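Local coordinates for cytosolic iron-sulfur protein assembly protein 1 (Saccharomyces cerevisiae, PDB 2HES), which acts as an essential component of the cytosolic iron-sulfur protein assembly machinery, being required for the maturation of extramitochondrial iron-sulfur proteins, at residues 20-24 / 25-29; 180-184 / 185-189. One frame throughout, in Å; residues are numbered along the deposited sequence.

Contact 1: 20-24 / 25-29; sequences FDFSQ and GILAT
Asp21 and Ala28 exchange two backbone hydrogen bonds, Asp21 N to Ala28 O at 3.0 Å and Ala28 N to Asp21 O at 2.8 Å, in an antiparallel hairpin of WD repeat 1, where strand 17-23 is the innermost of the four strands of a propeller blade. Ser23 and Ile26 form the second doubly bonded pair and close a type I' turn over Gln24 and Gly25, both with positive phi. Ile26 N meets Ser23 O from above the carbonyl plane, 53° out of it. CA-H...O contacts add to this ladder, among them Phe22 CA to Ile26 O at 3.3 Å.

Apolar contacts gather on the face bearing Phe20, Phe22, Leu27 and Thr29. Leu27 CD1 sits between the two phenylalanines, 4.0 Å from both Phe22 CB and Phe20 CB, and CD2 also meets the Phe20 ring, the two side chains crossing at a slant. Val321 of the adjoining blade touches both Phe20 and Leu27. Phe22 CG stands anti to the backbone N (chi1 -172°), and this carries the ring back over the turn, its CZ 3.6 Å from Gly25 CA. With the ring cut back to an alanine, the Gly25-Ile26 backbone loses its aromatic neighbour and a gap would probably open beside the turn.

The face of Asp21, Ser23, Ile26 and Ala28 meets Trp66 of the next blade; Asp21 OD2 accepts from Trp66 N, and Ser23 OG bonds to Thr70 O. Back across the hairpin, Thr29 CG2 rests 3.7 Å from Phe20 CB.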
ATOM      1  N   PHE A  20      -5.025   0.264   5.455  1.00 21.58           N
ATOM      2  CA  PHE A  20      -5.846   1.464   5.496  1.00 21.19           C
ATOM      3  C   PHE A  20      -5.508   2.431   4.377  1.00 20.88           C
ATOM      4  O   PHE A  20      -4.472   2.285   3.713  1.00 19.06           O
ATOM      5  CB  PHE A  20      -5.949   2.124   6.915  1.00 22.48           C
ATOM      6  CG  PHE A  20      -4.630   2.511   7.572  1.00 23.55           C
ATOM      7  CD1 PHE A  20      -3.610   3.117   6.869  1.00 24.45           C
ATOM      8  CD2 PHE A  20      -4.492   2.354   8.949  1.00 24.74           C
ATOM      9  CE1 PHE A  20      -2.418   3.502   7.519  1.00 27.16           C
ATOM     10  CE2 PHE A  20      -3.328   2.746   9.603  1.00 26.65           C
ATOM     11  CZ  PHE A  20      -2.299   3.324   8.895  1.00 26.84           C
ATOM     12  N   ASP A  21      -6.426   3.349   4.078  1.00 19.30           N
ATOM     13  CA  ASP A  21      -6.192   4.276   2.984  1.00 20.14           C
ATOM     14  C   ASP A  21      -7.006   5.505   3.254  1.00 21.28           C
ATOM     15  O   ASP A  21      -8.101   5.389   3.825  1.00 22.72           O
ATOM     16  CB  ASP A  21      -6.617   3.646   1.628  1.00 19.89           C
ATOM     17  CG  ASP A  21      -5.999   4.371   0.414  1.00 22.80           C
ATOM     18  OD1 ASP A  21      -4.795   4.729   0.459  1.00 26.23           O
ATOM     19  OD2 ASP A  21      -6.718   4.563  -0.591  1.00 22.01           O
ATOM     20  N   PHE A  22      -6.475   6.663   2.839  1.00 22.25           N
ATOM     21  CA  PHE A  22      -7.025   8.012   3.127  1.00 23.75           C
ATOM     22  C   PHE A  22      -7.393   8.763   1.857  1.00 24.15           C
ATOM     23  O   PHE A  22      -6.577   8.901   0.954  1.00 24.63           O
ATOM     24  CB  PHE A  22      -5.939   8.807   3.878  1.00 25.13           C
ATOM     25  CG  PHE A  22      -6.379  10.136   4.431  1.00 25.89           C
ATOM     26  CD1 PHE A  22      -7.253  10.184   5.519  1.00 28.62           C
ATOM     27  CD2 PHE A  22      -5.863  11.333   3.932  1.00 27.66           C
ATOM     28  CE1 PHE A  22      -7.644  11.393   6.068  1.00 29.10           C
ATOM     29  CE2 PHE A  22      -6.241  12.564   4.484  1.00 27.77           C
ATOM     30  CZ  PHE A  22      -7.145  12.583   5.563  1.00 27.10           C
ATOM     31  N   SER A  23      -8.620   9.281   1.793  1.00 24.42           N
ATOM     32  CA  SER A  23      -9.025  10.130   0.682  1.00 25.43           C
ATOM     33  C   SER A  23     -10.093  11.054   1.212  1.00 26.36           C
ATOM     34  O   SER A  23     -10.958  10.596   1.912  1.00 25.61           O
ATOM     35  CB  SER A  23      -9.624   9.291  -0.461  1.00 26.70           C
ATOM     36  OG  SER A  23     -10.003  10.115  -1.577  1.00 25.37           O
ATOM     37  N   GLN A  24     -10.005  12.336   0.867  1.00 28.47           N
ATOM     38  CA  GLN A  24     -11.093  13.299   1.101  1.00 31.21           C
ATOM     39  C   GLN A  24     -11.446  13.355   2.584  1.00 31.52           C
ATOM     40  O   GLN A  24     -12.623  13.329   2.965  1.00 32.30           O
ATOM     41  CB  GLN A  24     -12.332  12.944   0.268  1.00 31.46           C
ATOM     42  CG  GLN A  24     -12.046  12.866  -1.230  1.00 35.60           C
ATOM     43  CD  GLN A  24     -13.057  13.637  -2.057  1.00 39.45           C
ATOM     44  OE1 GLN A  24     -12.825  14.799  -2.429  1.00 42.07           O
ATOM     45  NE2 GLN A  24     -14.188  13.004  -2.343  1.00 42.76           N
ATOM     46  N   GLY A  25     -10.404  13.382   3.407  1.00 32.00           N
ATOM     47  CA  GLY A  25     -10.564  13.458   4.859  1.00 32.41           C
ATOM     48  C   GLY A  25     -11.096  12.209   5.526  1.00 31.75           C
ATOM     49  O   GLY A  25     -11.504  12.262   6.682  1.00 33.69           O
ATOM     50  N   ILE A  26     -11.099  11.072   4.833  1.00 31.07           N
ATOM     51  CA  ILE A  26     -11.616   9.842   5.428  1.00 28.77           C
ATOM     52  C   ILE A  26     -10.617   8.677   5.342  1.00 28.27           C
ATOM     53  O   ILE A  26     -10.162   8.345   4.245  1.00 26.66           O
ATOM     54  CB  ILE A  26     -12.913   9.380   4.750  1.00 29.50           C
ATOM     55  CG1 ILE A  26     -13.995  10.487   4.726  1.00 30.09           C
ATOM     56  CG2 ILE A  26     -13.435   8.079   5.390  1.00 26.76           C
ATOM     57  CD1 ILE A  26     -15.404   9.953   4.323  1.00 30.63           C
ATOM     58  N   LEU A  27     -10.312   8.047   6.484  1.00 26.16           N
ATOM     59  CA  LEU A  27      -9.477   6.836   6.520  1.00 25.64           C
ATOM     60  C   LEU A  27     -10.363   5.583   6.508  1.00 24.94           C
ATOM     61  O   LEU A  27     -11.187   5.396   7.412  1.00 25.69           O
ATOM     62  CB  LEU A  27      -8.545   6.831   7.767  1.00 25.69           C
ATOM     63  CG  LEU A  27      -7.425   5.771   7.820  1.00 25.87           C
ATOM     64  CD1 LEU A  27      -6.269   6.102   6.843  1.00 23.12           C
ATOM     65  CD2 LEU A  27      -6.913   5.553   9.262  1.00 27.14           C
ATOM     66  N   ALA A  28     -10.224   4.732   5.484  1.00 23.04           N
ATOM     67  CA  ALA A  28     -10.857   3.391   5.464  1.00 22.39           C
ATOM     68  C   ALA A  28      -9.884   2.369   6.072  1.00 22.83           C
ATOM     69  O   ALA A  28      -8.723   2.463   5.797  1.00 22.10           O
ATOM     70  CB  ALA A  28     -11.201   2.982   4.035  1.00 22.40           C
ATOM     71  N   THR A  29     -10.352   1.410   6.865  1.00 22.69           N
ATOM     72  CA  THR A  29      -9.476   0.359   7.466  1.00 23.31           C
ATOM     73  C   THR A  29      -9.955  -1.095   7.256  1.00 24.58           C
ATOM     74  O   THR A  29     -11.154  -1.334   7.109  1.00 26.20           O
ATOM     75  CB  THR A  29      -9.322   0.598   8.988  1.00 23.34           C
ATOM     76  OG1 THR A  29     -10.595   0.398   9.646  1.00 23.56           O
ATOM     77  CG2 THR A  29      -8.815   1.991   9.255  1.00 20.93           C
TER

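Contact 2: 180-184 / 185-189; sequences WKDYD and DDWEC
Asp182 lays its CB over the indole of Trp187, 3.5 Å from the centroid of the five-membered ring and only 11° off the ring normal, a CH-pi contact over the face. Its carboxylate is tilted from the indole plane and is directed toward the turn. With CG placed between the backbone N and the carbonyl carbon (chi1 86°), the same side chain serves two partners: CB covers the ring, while OD2 accepts a hydrogen bond from Asp185 N at 2.8 Å. That N-H comes on the anti side of OD2, 28° out of the carboxylate plane. A water also donates to Asp182 OD2, and more weakly to Asp185 OD2, bridging two carboxylates whose like charges would otherwise probably disfavour their approach.

Trp187 is met differently by Trp180, whose carbonyl O lies in the indole plane at its edge, 3.6 Å from CZ3. Trp161, at the end of strand 156-161 of the same blade, meets Trp187 with the ring planes nearly perpendicular.

These side chains sit on the antiparallel hairpin of strands 177-183 and 186-193, the last two strands of a four-stranded WD40 propeller blade. A type I' turn from Tyr183 to Asp186 joins them, and Lys181 and Glu188 form a doubly bonded backbone pair.

At the other end, Cys189 CB lies over the six-membered ring of Trp180, toward its rim, 3.9 Å from its centroid. Cys189 SG stands higher above the same ring, 4.6 Å from the centroid, as a sulfur-aromatic contact. The Trp180 indole is further fixed by a hydrogen bond from NE1 to Ser170 OG.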
ATOM      1  N   TRP A 180       5.079  -3.067 -14.023  1.00 14.67           N
ATOM      2  CA  TRP A 180       4.210  -3.438 -15.109  1.00 15.68           C
ATOM      3  C   TRP A 180       3.745  -2.169 -15.799  1.00 16.41           C
ATOM      4  O   TRP A 180       3.463  -1.163 -15.122  1.00 15.19           O
ATOM      5  CB  TRP A 180       2.977  -4.132 -14.556  1.00 15.83           C
ATOM      6  CG  TRP A 180       3.309  -5.265 -13.644  1.00 16.92           C
ATOM      7  CD1 TRP A 180       3.492  -5.166 -12.297  1.00 17.45           C
ATOM      8  CD2 TRP A 180       3.378  -6.669 -13.969  1.00 18.13           C
ATOM      9  NE1 TRP A 180       3.734  -6.430 -11.763  1.00 17.30           N
ATOM     10  CE2 TRP A 180       3.668  -7.358 -12.764  1.00 17.35           C
ATOM     11  CE3 TRP A 180       3.266  -7.413 -15.174  1.00 16.72           C
ATOM     12  CZ2 TRP A 180       3.841  -8.770 -12.711  1.00 19.12           C
ATOM     13  CZ3 TRP A 180       3.470  -8.803 -15.130  1.00 16.99           C
ATOM     14  CH2 TRP A 180       3.744  -9.466 -13.880  1.00 15.26           C
ATOM     15  N   LYS A 181       3.652  -2.238 -17.118  1.00 18.58           N
ATOM     16  CA  LYS A 181       3.318  -1.062 -17.936  1.00 20.52           C
ATOM     17  C   LYS A 181       2.481  -1.556 -19.103  1.00 21.95           C
ATOM     18  O   LYS A 181       2.654  -2.695 -19.492  1.00 21.05           O
ATOM     19  CB  LYS A 181       4.627  -0.539 -18.513  1.00 22.11           C
ATOM     20  CG  LYS A 181       4.469   0.599 -19.448  1.00 23.56           C
ATOM     21  CD  LYS A 181       5.838   1.174 -19.722  1.00 25.56           C
ATOM     22  CE  LYS A 181       5.691   2.383 -20.646  1.00 27.79           C
ATOM     23  NZ  LYS A 181       6.874   3.262 -20.651  1.00 30.34           N
ATOM     24  N   ASP A 182       1.614  -0.714 -19.680  1.00 24.13           N
ATOM     25  CA  ASP A 182       0.897  -1.171 -20.875  1.00 27.28           C
ATOM     26  C   ASP A 182       1.353  -0.462 -22.140  1.00 29.42           C
ATOM     27  O   ASP A 182       1.828   0.684 -22.095  1.00 28.89           O
ATOM     28  CB  ASP A 182      -0.605  -1.004 -20.723  1.00 27.31           C
ATOM     29  CG  ASP A 182      -1.072   0.374 -21.108  1.00 30.70           C
ATOM     30  OD1 ASP A 182      -0.938   1.295 -20.279  1.00 33.34           O
ATOM     31  OD2 ASP A 182      -1.561   0.531 -22.248  1.00 33.41           O
ATOM     32  N   TYR A 183       1.229  -1.177 -23.260  1.00 32.47           N
ATOM     33  CA  TYR A 183       1.183  -0.559 -24.579  1.00 36.17           C
ATOM     34  C   TYR A 183      -0.171  -0.910 -25.168  1.00 37.27           C
ATOM     35  O   TYR A 183      -0.408  -2.064 -25.523  1.00 37.88           O
ATOM     36  CB  TYR A 183       2.352  -1.031 -25.452  1.00 37.57           C
ATOM     37  CG  TYR A 183       3.647  -0.418 -24.978  1.00 40.09           C
ATOM     38  CD1 TYR A 183       4.049   0.850 -25.417  1.00 43.14           C
ATOM     39  CD2 TYR A 183       4.452  -1.079 -24.050  1.00 41.36           C
ATOM     40  CE1 TYR A 183       5.228   1.430 -24.950  1.00 42.91           C
ATOM     41  CE2 TYR A 183       5.632  -0.505 -23.578  1.00 42.73           C
ATOM     42  CZ  TYR A 183       6.009   0.744 -24.035  1.00 42.03           C
ATOM     43  OH  TYR A 183       7.175   1.306 -23.572  1.00 42.70           O
ATOM     44  N   ASP A 184      -1.075   0.068 -25.181  1.00 38.38           N
ATOM     45  CA  ASP A 184      -2.454  -0.126 -25.663  1.00 39.07           C
ATOM     46  C   ASP A 184      -3.119  -1.328 -24.985  1.00 38.98           C
ATOM     47  O   ASP A 184      -3.537  -2.283 -25.656  1.00 39.87           O
ATOM     48  CB  ASP A 184      -2.478  -0.260 -27.199  1.00 40.08           C
ATOM     49  CG  ASP A 184      -3.871  -0.026 -27.807  1.00 41.58           C
ATOM     50  OD1 ASP A 184      -4.584   0.929 -27.405  1.00 44.24           O
ATOM     51  OD2 ASP A 184      -4.251  -0.798 -28.708  1.00 44.00           O
ATOM     52  N   ASP A 185      -3.185  -1.275 -23.653  1.00 37.64           N
ATOM     53  CA  ASP A 185      -3.841  -2.300 -22.821  1.00 37.04           C
ATOM     54  C   ASP A 185      -3.170  -3.677 -22.830  1.00 34.99           C
ATOM     55  O   ASP A 185      -3.609  -4.577 -22.108  1.00 35.52           O
ATOM     56  CB  ASP A 185      -5.341  -2.415 -23.137  1.00 37.72           C
ATOM     57  CG  ASP A 185      -6.018  -1.056 -23.272  1.00 41.57           C
ATOM     58  OD1 ASP A 185      -6.728  -0.649 -22.322  1.00 43.38           O
ATOM     59  OD2 ASP A 185      -5.834  -0.398 -24.331  1.00 46.59           O
ATOM     60  N   ASP A 186      -2.124  -3.838 -23.640  1.00 32.52           N
ATOM     61  CA  ASP A 186      -1.237  -4.994 -23.527  1.00 30.37           C
ATOM     62  C   ASP A 186      -0.332  -4.744 -22.324  1.00 28.62           C
ATOM     63  O   ASP A 186       0.732  -4.161 -22.502  1.00 28.06           O
ATOM     64  CB  ASP A 186      -0.362  -5.137 -24.776  1.00 30.00           C
ATOM     65  CG  ASP A 186       0.534  -6.397 -24.751  1.00 32.01           C
ATOM     66  OD1 ASP A 186       0.499  -7.171 -23.763  1.00 30.24           O
ATOM     67  OD2 ASP A 186       1.272  -6.635 -25.750  1.00 35.38           O
ATOM     68  N   TRP A 187      -0.749  -5.202 -21.142  1.00 26.55           N
ATOM     69  CA  TRP A 187       0.048  -5.060 -19.899  1.00 25.62           C
ATOM     70  C   TRP A 187       1.114  -6.132 -19.817  1.00 25.43           C
ATOM     71  O   TRP A 187       0.809  -7.323 -19.956  1.00 25.55           O
ATOM     72  CB  TRP A 187      -0.867  -5.154 -18.653  1.00 26.34           C
ATOM     73  CG  TRP A 187      -1.626  -3.930 -18.415  1.00 28.38           C
ATOM     74  CD1 TRP A 187      -2.861  -3.616 -18.912  1.00 29.05           C
ATOM     75  CD2 TRP A 187      -1.190  -2.794 -17.656  1.00 27.85           C
ATOM     76  NE1 TRP A 187      -3.217  -2.347 -18.502  1.00 30.78           N
ATOM     77  CE2 TRP A 187      -2.207  -1.827 -17.733  1.00 28.01           C
ATOM     78  CE3 TRP A 187      -0.030  -2.502 -16.930  1.00 27.84           C
ATOM     79  CZ2 TRP A 187      -2.106  -0.589 -17.100  1.00 29.55           C
ATOM     80  CZ3 TRP A 187       0.059  -1.287 -16.289  1.00 29.94           C
ATOM     81  CH2 TRP A 187      -0.968  -0.342 -16.389  1.00 28.39           C
ATOM     82  N   GLU A 188       2.365  -5.745 -19.571  1.00 24.01           N
ATOM     83  CA  GLU A 188       3.401  -6.735 -19.376  1.00 23.27           C
ATOM     84  C   GLU A 188       4.403  -6.267 -18.364  1.00 21.87           C
ATOM     85  O   GLU A 188       4.367  -5.101 -17.971  1.00 19.17           O
ATOM     86  CB  GLU A 188       4.094  -7.080 -20.681  1.00 25.45           C
ATOM     87  CG  GLU A 188       4.645  -5.898 -21.407  1.00 29.88           C
ATOM     88  CD  GLU A 188       5.250  -6.315 -22.731  1.00 35.96           C
ATOM     89  OE1 GLU A 188       5.790  -7.443 -22.800  1.00 40.57           O
ATOM     90  OE2 GLU A 188       5.186  -5.522 -23.691  1.00 38.22           O
ATOM     91  N   CYS A 189       5.269  -7.181 -17.928  1.00 19.61           N
ATOM     92  CA  CYS A 189       6.290  -6.863 -16.926  1.00 18.67           C
ATOM     93  C   CYS A 189       7.477  -6.253 -17.649  1.00 18.86           C
ATOM     94  O   CYS A 189       7.985  -6.850 -18.614  1.00 19.76           O
ATOM     95  CB  CYS A 189       6.723  -8.143 -16.165  1.00 20.27           C
ATOM     96  SG  CYS A 189       8.011  -7.760 -15.004  1.00 19.95           S
TER
HETATM   97  O   HOH W   1      -3.970   1.879 -22.888  1.00 42.32           O

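Contacts 1 and 2 are both antiparallel hairpins closed by type I' turns, but they occupy different blades, in WD repeats 1 and 4, and different positions within them. Contact 1 joins the first two strands of its four-stranded sheet, and its centre lies 12 Å from the centre of the chain; contact 2 joins the last two strands, 21 Å from that point, with more of its residues exposed. Their centres are 29 Å apart and their nearest atoms about 18 Å, so they do not touch. They differ in radial position: 20-29 sits toward the inside of the propeller and 180-189 toward its periphery.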